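Local coordinates for protein glucosamine kinase (Streptacidiphilus jiangxiensis, PDB 6HWJ) that catalyses the magnesium- and ATP-dependent phosphorylation of D-glucosamine to D-glucosamine 6-phosphate and acts to a lesser extent on glucose, at residues G190-D193 with G194-A198; P358-P362 with A363-A367; A331-P334 with A335-V339; L426-T429 with D430-P433. All coordinates share one frame; numbering follows the deposited sequence.

How the interactions relate
Three of the four contacts start a helix and one ends one. Along the chain the order is interaction 1, interaction 3, interaction 2, interaction 4. Interaction 1 opens helix 194-207 after strand 192-193; interaction 3 opens helix 335-356, and interaction 2 turns the chain into the next helix, 362-386, with about 32 Å between the centres of these last two. Interaction 4 closes helix 422-431. Its centre is about 17 Å from that of interaction 2, and the two touch through the Arg366-Asp430 salt bridge, which ties two helices together at the surface. Interactions 1 and 3 lie closer to the substrate: the side chains of Trp195 and Glu409, and those of Asp338 and Asp300, are about 7 Å apart.

Interaction 1 of 4, residues G190-D193 with G194-A198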
loop_
_atom_site.group_PDB
_atom_site.type_symbol
_atom_site.label_atom_id
_atom_site.label_comp_id
_atom_site.label_asym_id
_atom_site.label_seq_id
_atom_site.Cartn_x
_atom_site.Cartn_y
_atom_site.Cartn_z
ATOM N N GLY A 190 -9.922 11.969 -12.441
ATOM C CA GLY A 190 -10.680 11.038 -13.266
ATOM C C GLY A 190 -10.123 9.631 -13.319
ATOM O O GLY A 190 -10.081 9.025 -14.396
ATOM N N ALA A 191 -9.725 9.085 -12.166
ATOM C CA ALA A 191 -9.010 7.816 -12.110
ATOM C C ALA A 191 -9.751 6.826 -11.216
ATOM O O ALA A 191 -10.092 7.139 -10.072
ATOM C CB ALA A 191 -7.579 8.023 -11.598
ATOM N N LEU A 192 -9.972 5.632 -11.732
ATOM C CA LEU A 192 -10.588 4.540 -10.993
ATOM C C LEU A 192 -9.544 3.482 -10.668
ATOM O O LEU A 192 -8.518 3.358 -11.346
ATOM C CB LEU A 192 -11.717 3.898 -11.817
ATOM C CG LEU A 192 -12.857 4.835 -12.217
ATOM C CD1 LEU A 192 -13.765 4.174 -13.248
ATOM C CD2 LEU A 192 -13.650 5.254 -10.986
ATOM N N ASP A 193 -9.821 2.696 -9.636
ATOM C CA ASP A 193 -8.895 1.613 -9.292
ATOM C C ASP A 193 -9.350 0.320 -9.960
ATOM O O ASP A 193 -10.459 0.219 -10.491
ATOM C CB ASP A 193 -8.758 1.454 -7.768
ATOM C CG ASP A 193 -9.990 0.861 -7.100
ATOM O OD1 ASP A 193 -10.427 -0.246 -7.460
ATOM O OD2 ASP A 193 -10.510 1.511 -6.179
ATOM N N GLY A 194 -8.461 -0.672 -9.927
ATOM C CA GLY A 194 -8.633 -1.881 -10.700
ATOM C C GLY A 194 -9.859 -2.682 -10.332
ATOM O O GLY A 194 -10.389 -3.423 -11.163
ATOM N N TRP A 195 -10.327 -2.569 -9.093
ATOM C CA TRP A 195 -11.569 -3.279 -8.761
ATOM C C TRP A 195 -12.759 -2.686 -9.499
ATOM O O TRP A 195 -13.830 -3.302 -9.512
ATOM C CB TRP A 195 -11.776 -3.292 -7.243
ATOM C CG TRP A 195 -10.960 -4.387 -6.612
ATOM C CD1 TRP A 195 -9.915 -4.248 -5.736
ATOM C CD2 TRP A 195 -11.111 -5.794 -6.841
ATOM N NE1 TRP A 195 -9.415 -5.494 -5.394
ATOM C CE2 TRP A 195 -10.131 -6.455 -6.062
ATOM C CE3 TRP A 195 -11.986 -6.560 -7.615
ATOM C CZ2 TRP A 195 -10.006 -7.838 -6.049
ATOM C CZ3 TRP A 195 -11.855 -7.943 -7.596
ATOM C CH2 TRP A 195 -10.872 -8.560 -6.824
ATOM N N ASP A 196 -12.590 -1.508 -10.109
ATOM C CA ASP A 196 -13.542 -0.991 -11.083
ATOM C C ASP A 196 -13.130 -1.357 -12.516
ATOM O O ASP A 196 -13.881 -2.034 -13.219
ATOM C CB ASP A 196 -13.691 0.525 -10.941
ATOM C CG ASP A 196 -14.392 0.918 -9.657
ATOM O OD1 ASP A 196 -15.450 0.325 -9.357
ATOM O OD2 ASP A 196 -13.882 1.804 -8.940
ATOM N N TRP A 197 -11.937 -0.927 -12.949
ATOM C CA TRP A 197 -11.623 -1.001 -14.374
ATOM C C TRP A 197 -11.270 -2.403 -14.834
ATOM O O TRP A 197 -11.582 -2.750 -15.973
ATOM C CB TRP A 197 -10.489 -0.040 -14.767
ATOM C CG TRP A 197 -9.140 -0.222 -14.124
ATOM C CD1 TRP A 197 -8.596 0.555 -13.137
ATOM C CD2 TRP A 197 -8.141 -1.197 -14.453
ATOM N NE1 TRP A 197 -7.334 0.100 -12.818
ATOM C CE2 TRP A 197 -7.039 -0.976 -13.611
ATOM C CE3 TRP A 197 -8.084 -2.255 -15.363
ATOM C CZ2 TRP A 197 -5.889 -1.768 -13.662
ATOM C CZ3 TRP A 197 -6.952 -3.038 -15.398
ATOM C CH2 TRP A 197 -5.875 -2.789 -14.548
ATOM N N ALA A 198 -10.644 -3.226 -13.975
ATOM C CA ALA A 198 -10.319 -4.577 -14.392
ATOM C C ALA A 198 -11.568 -5.443 -14.465
ATOM O O ALA A 198 -11.716 -6.248 -15.387
ATOM C CB ALA A 198 -9.282 -5.202 -13.452
HETATM O O HOH W 1 -13.094 -0.165 -6.778
#
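The backbone oxygen of Asp193 accepts two hydrogen bonds from the first turn of helix 194-207, one from Asp196 N at 2.8 Å and one from Trp197 N at 3.1 Å. The two donors arrive from opposite faces of the carbonyl plane, Asp196 N being 38° out of it. Asp193 is the N-cap residue of this helix, placed where strand 192-193 gives way to it. Its CG sits between the backbone N and the carbonyl carbon (chi1 72°), which folds the carboxylate back over the helix start. There Asp193 OD1 caps Trp195 N at 2.8 Å in a weak, bent bond and lies 3.3 Å from Trp195 CB. One water donates to Asp193 OD1 at 2.8 Å and, weakly, to Asp196 OD2, bridging these two oxygens, which are 4.3 Å apart. Beside this pair, CB of Leu192 packs on CB of Asp196, the two side chains crossing at about a right angle.

Trp197 turns its indole back toward the strand. The CA of Gly194 lies over one face, offset toward the rim, while Leu192 O approaches the ring edge near CD1. NE1 of Trp197 donates to Ile306 O of the adjacent strand, and Tyr313 meets the indole edge-to-face. Trp195 instead leads away to helix 335-356, where it touches His348, Val349 and Val352. Asp193 is inferred to bind ATP; its side chain is about 7 Å from a bound magnesium ion and from the side chain of Gln305, a magnesium ligand. The carbon CD1 of Trp197 lies 3.3 Å from Asp193 O.

Interaction 2 of 4, residues P358-P362 with A363-A367; sequences PDVDP and APVRA
Asp361 meets Ala363 and Pro364 as the N-cap of helix 362-386, in the short connection that follows helix 335-356. Packing is close around Asp361. Its CG stands anti to the backbone N (chi1 -175°), which swings the carboxylate forward to the helix start. Asp361 OD1 accepts from Ala363 N at 3.2 Å in a fairly straight bond, the donor coming from above the carboxylate plane, 55° out of it. The side chains of Asp361 and Pro364 cross at about a right angle, with Asp361 CG 3.5 Å from Pro364 CD. Pro364 CD also comes within 3.2 Å of Asp361 O. Since Pro364 has no N-H to offer, its ring carbons occupy the space beside the carbonyl.

The next carbonyl begins the regular helical bonding: Arg366 N donates to Pro362 O at 2.8 Å, nearly along the C=O axis, while CG of Arg366 rests against the same oxygen. Packing is looser between the valines, where the CG2 methyls of Val360 and Val365 are 4.3 Å apart. Both side chains turn to helix 194-207, touching Ala206, and Val365 also reaches Val354 of helix 335-356. The solvent side is formed by the Ala363 methyl and the Arg366 chain. The arginine chain bends at its third torsion (chi3 70°) and ends in a salt bridge from NH2 to Asp430 OD1.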
loop_
_atom_site.group_PDB
_atom_site.type_symbol
_atom_site.label_atom_id
_atom_site.label_comp_id
_atom_site.label_asym_id
_atom_site.label_seq_id
_atom_site.Cartn_x
_atom_site.Cartn_y
_atom_site.Cartn_z
ATOM N N PRO A 358 -24.983 -11.538 -14.322
ATOM C CA PRO A 358 -26.018 -12.440 -14.848
ATOM C C PRO A 358 -25.696 -12.900 -16.259
ATOM O O PRO A 358 -25.142 -12.140 -17.052
ATOM C CB PRO A 358 -27.292 -11.584 -14.813
ATOM C CG PRO A 358 -27.031 -10.545 -13.783
ATOM C CD PRO A 358 -25.549 -10.256 -13.859
ATOM N N ASP A 359 -26.038 -14.161 -16.560
ATOM C CA ASP A 359 -25.954 -14.722 -17.915
ATOM C C ASP A 359 -24.533 -14.691 -18.468
ATOM O O ASP A 359 -24.330 -14.737 -19.676
ATOM C CB ASP A 359 -26.892 -13.980 -18.879
ATOM C CG ASP A 359 -28.363 -14.213 -18.553
ATOM O OD1 ASP A 359 -28.759 -15.376 -18.387
ATOM O OD2 ASP A 359 -29.112 -13.223 -18.451
ATOM N N VAL A 360 -23.532 -14.597 -17.605
ATOM C CA VAL A 360 -22.154 -14.604 -18.063
ATOM C C VAL A 360 -21.770 -16.007 -18.517
ATOM O O VAL A 360 -22.203 -17.009 -17.936
ATOM C CB VAL A 360 -21.229 -14.111 -16.937
ATOM C CG1 VAL A 360 -21.153 -15.163 -15.836
ATOM C CG2 VAL A 360 -19.849 -13.761 -17.482
ATOM N N ASP A 361 -20.951 -16.085 -19.564
ATOM C CA ASP A 361 -20.349 -17.344 -19.979
ATOM C C ASP A 361 -18.991 -17.474 -19.304
ATOM O O ASP A 361 -18.078 -16.710 -19.634
ATOM C CB ASP A 361 -20.198 -17.391 -21.498
ATOM C CG ASP A 361 -19.682 -18.733 -21.993
ATOM O OD1 ASP A 361 -19.371 -19.605 -21.154
ATOM O OD2 ASP A 361 -19.598 -18.918 -23.229
ATOM N N PRO A 362 -18.807 -18.395 -18.361
ATOM C CA PRO A 362 -17.527 -18.447 -17.648
ATOM C C PRO A 362 -16.367 -18.949 -18.495
ATOM O O PRO A 362 -15.213 -18.716 -18.119
ATOM C CB PRO A 362 -17.807 -19.398 -16.472
ATOM C CG PRO A 362 -18.988 -20.203 -16.903
ATOM C CD PRO A 362 -19.803 -19.314 -17.786
ATOM N N ALA A 363 -16.629 -19.630 -19.603
ATOM C CA ALA A 363 -15.541 -20.174 -20.413
ATOM C C ALA A 363 -14.551 -19.097 -20.835
ATOM O O ALA A 363 -13.348 -19.241 -20.556
ATOM C CB ALA A 363 -16.127 -20.913 -21.628
ATOM N N PRO A 364 -14.966 -18.015 -21.487
ATOM C CA PRO A 364 -13.989 -16.966 -21.834
ATOM C C PRO A 364 -13.331 -16.316 -20.632
ATOM O O PRO A 364 -12.155 -15.936 -20.711
ATOM C CB PRO A 364 -14.822 -15.958 -22.639
ATOM C CG PRO A 364 -16.255 -16.266 -22.300
ATOM C CD PRO A 364 -16.302 -17.741 -22.045
ATOM N N VAL A 365 -14.044 -16.158 -19.519
ATOM C CA VAL A 365 -13.440 -15.545 -18.338
ATOM C C VAL A 365 -12.361 -16.460 -17.767
ATOM O O VAL A 365 -11.269 -16.009 -17.400
ATOM C CB VAL A 365 -14.515 -15.224 -17.284
ATOM C CG1 VAL A 365 -13.873 -14.627 -16.029
ATOM C CG2 VAL A 365 -15.564 -14.291 -17.845
ATOM N N ARG A 366 -12.637 -17.763 -17.693
ATOM C CA ARG A 366 -11.654 -18.683 -17.126
ATOM C C ARG A 366 -10.443 -18.825 -18.039
ATOM O O ARG A 366 -9.307 -18.912 -17.561
ATOM C CB ARG A 366 -12.303 -20.044 -16.864
ATOM C CG ARG A 366 -13.391 -19.994 -15.789
ATOM C CD ARG A 366 -14.018 -21.356 -15.546
ATOM N NE ARG A 366 -13.104 -22.280 -14.878
ATOM C CZ ARG A 366 -13.358 -23.570 -14.678
ATOM N NH1 ARG A 366 -14.499 -24.102 -15.099
ATOM N NH2 ARG A 366 -12.466 -24.331 -14.060
ATOM N N ALA A 367 -10.660 -18.811 -19.355
ATOM C CA ALA A 367 -9.540 -18.747 -20.284
ATOM C C ALA A 367 -8.721 -17.489 -20.045
ATOM O O ALA A 367 -7.482 -17.519 -20.091
ATOM C CB ALA A 367 -10.047 -18.776 -21.724
#

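Interaction 3 of 4, residues A331-P334 with A335-V339; sequences ARQP and AALDV
Leu337 reaches back over Gln333 and Pro334, the residues before its helix. Leu337 CB lies 3.2 Å from Pro334 O, the oxygen that also accepts the leucine's own backbone N at 2.9 Å. That N-H comes from well above the carbonyl plane, 58° out of it, as the chain curls into its first turn. Beyond CB, CG stands anti to the backbone N (chi1 177°), and this directs the branch back toward Gln333. Leu337 CD2 then meets the aliphatic part of Gln333, 4.0 Å from Gln333 CB and 4.1 Å from Gln333 CG, the two side chains lying side by side and pointing the same way.

The junction joins the short, weakly bonded strand 333-334 to helix 335-356; Gln333 pairs through its backbone with Ile295 of the neighbouring strand. Pro334 lies buried at the turn against Leu294 and Leu397. Ala335 touches His230 of helix 212-234, Ile295 and Tyr380 of helix 362-386. The glutamine chain bends at its second torsion (chi2 -71°), and its NE2 donates to a BTB molecule probably taken from the crystallisation liquor.

One residue after Leu337, both carboxylate oxygens of Asp338 are engaged: OD1 with Gly299 N, and OD2 with His298 N and His230 NE2. These bonds fix the buried carboxylate beside the chain that leads to Asp300, a glucosamine-binding residue whose side chain is about 7 Å from that of Asp338.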
loop_
_atom_site.group_PDB
_atom_site.type_symbol
_atom_site.label_atom_id
_atom_site.label_comp_id
_atom_site.label_asym_id
_atom_site.label_seq_id
_atom_site.Cartn_x
_atom_site.Cartn_y
_atom_site.Cartn_z
ATOM N N ALA A 331 9.900 -3.711 6.352
ATOM C CA ALA A 331 10.921 -4.714 6.104
ATOM C C ALA A 331 10.923 -5.145 4.641
ATOM O O ALA A 331 9.891 -5.134 3.953
ATOM C CB ALA A 331 10.691 -5.927 7.008
ATOM N N ARG A 332 12.102 -5.537 4.170
ATOM C CA ARG A 332 12.239 -6.080 2.829
ATOM C C ARG A 332 11.613 -7.464 2.737
ATOM O O ARG A 332 11.591 -8.224 3.709
ATOM C CB ARG A 332 13.706 -6.136 2.437
ATOM C CG ARG A 332 14.347 -4.780 2.351
ATOM C CD ARG A 332 15.812 -4.875 1.970
ATOM N NE ARG A 332 16.318 -3.597 1.454
ATOM C CZ ARG A 332 17.605 -3.334 1.240
ATOM N NH1 ARG A 332 18.519 -4.243 1.490
ATOM N NH2 ARG A 332 17.963 -2.152 0.774
ATOM N N GLN A 333 11.105 -7.782 1.548
ATOM C CA GLN A 333 10.422 -9.034 1.260
ATOM C C GLN A 333 10.854 -9.515 -0.125
ATOM O O GLN A 333 11.448 -8.737 -0.890
ATOM C CB GLN A 333 8.904 -8.847 1.287
ATOM C CG GLN A 333 8.334 -8.253 2.595
ATOM C CD GLN A 333 8.390 -9.234 3.754
ATOM O OE1 GLN A 333 8.747 -10.391 3.577
ATOM N NE2 GLN A 333 8.027 -8.766 4.949
ATOM N N PRO A 334 10.531 -10.755 -0.512
ATOM C CA PRO A 334 10.793 -11.178 -1.894
ATOM C C PRO A 334 9.937 -10.392 -2.878
ATOM O O PRO A 334 8.760 -10.151 -2.639
ATOM C CB PRO A 334 10.406 -12.664 -1.904
ATOM C CG PRO A 334 10.273 -13.047 -0.457
ATOM C CD PRO A 334 9.842 -11.802 0.258
ATOM N N ALA A 335 10.536 -10.033 -4.010
ATOM C CA ALA A 335 9.772 -9.414 -5.087
ATOM C C ALA A 335 8.628 -10.313 -5.538
ATOM O O ALA A 335 7.554 -9.817 -5.916
ATOM C CB ALA A 335 10.691 -9.089 -6.267
ATOM N N ALA A 336 8.815 -11.630 -5.477
ATOM C CA ALA A 336 7.755 -12.540 -5.870
ATOM C C ALA A 336 6.495 -12.348 -5.037
ATOM O O ALA A 336 5.403 -12.725 -5.481
ATOM C CB ALA A 336 8.234 -13.987 -5.769
ATOM N N LEU A 337 6.611 -11.772 -3.839
ATOM C CA LEU A 337 5.426 -11.481 -3.048
ATOM C C LEU A 337 4.493 -10.515 -3.776
ATOM O O LEU A 337 3.276 -10.739 -3.845
ATOM C CB LEU A 337 5.836 -10.908 -1.686
ATOM C CG LEU A 337 4.657 -10.493 -0.803
ATOM C CD1 LEU A 337 3.888 -11.726 -0.326
ATOM C CD2 LEU A 337 5.140 -9.671 0.410
ATOM N N ASP A 338 5.038 -9.419 -4.322
ATOM C CA ASP A 338 4.204 -8.520 -5.127
ATOM C C ASP A 338 3.657 -9.249 -6.341
ATOM O O ASP A 338 2.512 -9.014 -6.760
ATOM C CB ASP A 338 4.985 -7.290 -5.592
ATOM C CG ASP A 338 5.323 -6.316 -4.466
ATOM O OD1 ASP A 338 4.669 -6.327 -3.395
ATOM O OD2 ASP A 338 6.256 -5.508 -4.684
ATOM N N VAL A 339 4.484 -10.099 -6.958
ATOM C CA VAL A 339 4.068 -10.810 -8.169
ATOM C C VAL A 339 2.835 -11.649 -7.882
ATOM O O VAL A 339 1.841 -11.574 -8.611
ATOM C CB VAL A 339 5.219 -11.672 -8.710
ATOM C CG1 VAL A 339 4.725 -12.614 -9.771
ATOM C CG2 VAL A 339 6.348 -10.796 -9.249
#

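Interaction 4 of 4, residues L426-T429 with D430-P433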
loop_
_atom_site.group_PDB
_atom_site.type_symbol
_atom_site.label_atom_id
_atom_site.label_comp_id
_atom_site.label_asym_id
_atom_site.label_seq_id
_atom_site.Cartn_x
_atom_site.Cartn_y
_atom_site.Cartn_z
ATOM N N LEU A 426 -12.518 -21.437 -5.858
ATOM C CA LEU A 426 -12.426 -21.619 -7.304
ATOM C C LEU A 426 -11.002 -21.370 -7.789
ATOM O O LEU A 426 -10.526 -22.063 -8.685
ATOM C CB LEU A 426 -13.420 -20.703 -8.010
ATOM C CG LEU A 426 -14.889 -21.009 -7.672
ATOM C CD1 LEU A 426 -15.835 -20.000 -8.316
ATOM C CD2 LEU A 426 -15.276 -22.437 -8.074
ATOM N N SER A 427 -10.298 -20.402 -7.194
ATOM C CA SER A 427 -8.908 -20.158 -7.565
ATOM C C SER A 427 -8.055 -21.398 -7.328
ATOM O O SER A 427 -7.330 -21.853 -8.222
ATOM C CB SER A 427 -8.347 -18.980 -6.764
ATOM O OG SER A 427 -9.139 -17.838 -6.916
ATOM N N LEU A 428 -8.136 -21.971 -6.114
ATOM C CA LEU A 428 -7.328 -23.140 -5.784
ATOM C C LEU A 428 -7.761 -24.360 -6.578
ATOM O O LEU A 428 -6.929 -25.221 -6.882
ATOM C CB LEU A 428 -7.395 -23.458 -4.292
ATOM C CG LEU A 428 -6.622 -22.511 -3.380
ATOM C CD1 LEU A 428 -6.997 -22.751 -1.926
ATOM C CD2 LEU A 428 -5.120 -22.676 -3.572
ATOM N N THR A 429 -9.051 -24.462 -6.898
ATOM C CA THR A 429 -9.524 -25.546 -7.749
ATOM C C THR A 429 -8.774 -25.564 -9.074
ATOM O O THR A 429 -8.390 -26.633 -9.551
ATOM C CB THR A 429 -11.034 -25.427 -7.981
ATOM O OG1 THR A 429 -11.730 -25.633 -6.741
ATOM C CG2 THR A 429 -11.499 -26.477 -8.996
ATOM N N ASP A 430 -8.533 -24.394 -9.666
ATOM C CA ASP A 430 -7.786 -24.323 -10.917
ATOM C C ASP A 430 -6.273 -24.343 -10.710
ATOM O O ASP A 430 -5.552 -24.764 -11.617
ATOM C CB ASP A 430 -8.184 -23.055 -11.701
ATOM C CG ASP A 430 -9.551 -23.176 -12.361
ATOM O OD1 ASP A 430 -10.144 -24.286 -12.347
ATOM O OD2 ASP A 430 -10.040 -22.166 -12.920
ATOM N N LEU A 431 -5.776 -23.931 -9.538
ATOM C CA LEU A 431 -4.333 -23.901 -9.298
ATOM C C LEU A 431 -3.770 -25.284 -8.989
ATOM O O LEU A 431 -2.700 -25.661 -9.487
ATOM C CB LEU A 431 -4.010 -22.967 -8.135
ATOM C CG LEU A 431 -4.059 -21.461 -8.357
ATOM C CD1 LEU A 431 -4.019 -20.755 -7.013
ATOM C CD2 LEU A 431 -2.918 -21.018 -9.244
ATOM N N LEU A 432 -4.451 -26.040 -8.136
ATOM C CA LEU A 432 -3.891 -27.279 -7.626
ATOM C C LEU A 432 -3.715 -28.278 -8.761
ATOM O O LEU A 432 -4.514 -28.307 -9.701
ATOM C CB LEU A 432 -4.797 -27.863 -6.554
ATOM C CG LEU A 432 -4.816 -27.086 -5.234
ATOM C CD1 LEU A 432 -5.988 -27.536 -4.373
ATOM C CD2 LEU A 432 -3.502 -27.278 -4.490
ATOM N N PRO A 433 -2.674 -29.109 -8.701
ATOM C CA PRO A 433 -2.472 -30.110 -9.757
ATOM C C PRO A 433 -3.653 -31.068 -9.824
ATOM O O PRO A 433 -3.978 -31.754 -8.851
ATOM C CB PRO A 433 -1.182 -30.823 -9.325
ATOM C CG PRO A 433 -1.103 -30.607 -7.850
ATOM C CD PRO A 433 -1.670 -29.227 -7.626
#
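The last turn of helix 422-431 is held by i to i+4 backbone bonds, Asp430 N to Leu426 O at 3.2 Å, Leu431 N to Ser427 O at 2.9 Å and Leu432 N to Leu428 O at 2.9 Å, before Leu432 leaves helical geometry. Ser427 O also receives a weak, strongly bent second bond from Asp430 N. The main donor, Leu431 N, lies in the carbonyl plane.

Over these carbonyls lie leucine side chains. CG of Leu431 sits 3.3 Å from Ser427 O, and CG of Leu432 is equally near Leu428 O, so aliphatic carbons lie against both acceptors. Leu428 CD2 touches Leu431 CD1 at 4.1 Å, the side chains crossing obliquely, while Leu428 CB packs against Leu432 CD1 at 4.3 Å. Leu428 and Leu432 both lean on Trp275 of helix 266-284, and they reach Tyr410 and Tyr403 of helix 398-416 respectively.

The polar groups turn elsewhere. In the given one of its two conformers Ser427 OG lies within bonding distance of Val423 O and Asp347 OD1, whereas Thr429 OG1 bonds back to Asp425 O. In Asp430, CG is anti to the carbonyl carbon (chi1 -75°), which carries the carboxylate past Leu426 O. Its OD2 forms a salt bridge with Arg351 NH2; with OD1 taken by Arg366, the carboxylate's rotation would be held and its charged form probably favoured, joining this helix end to helices 335-356 and 362-386.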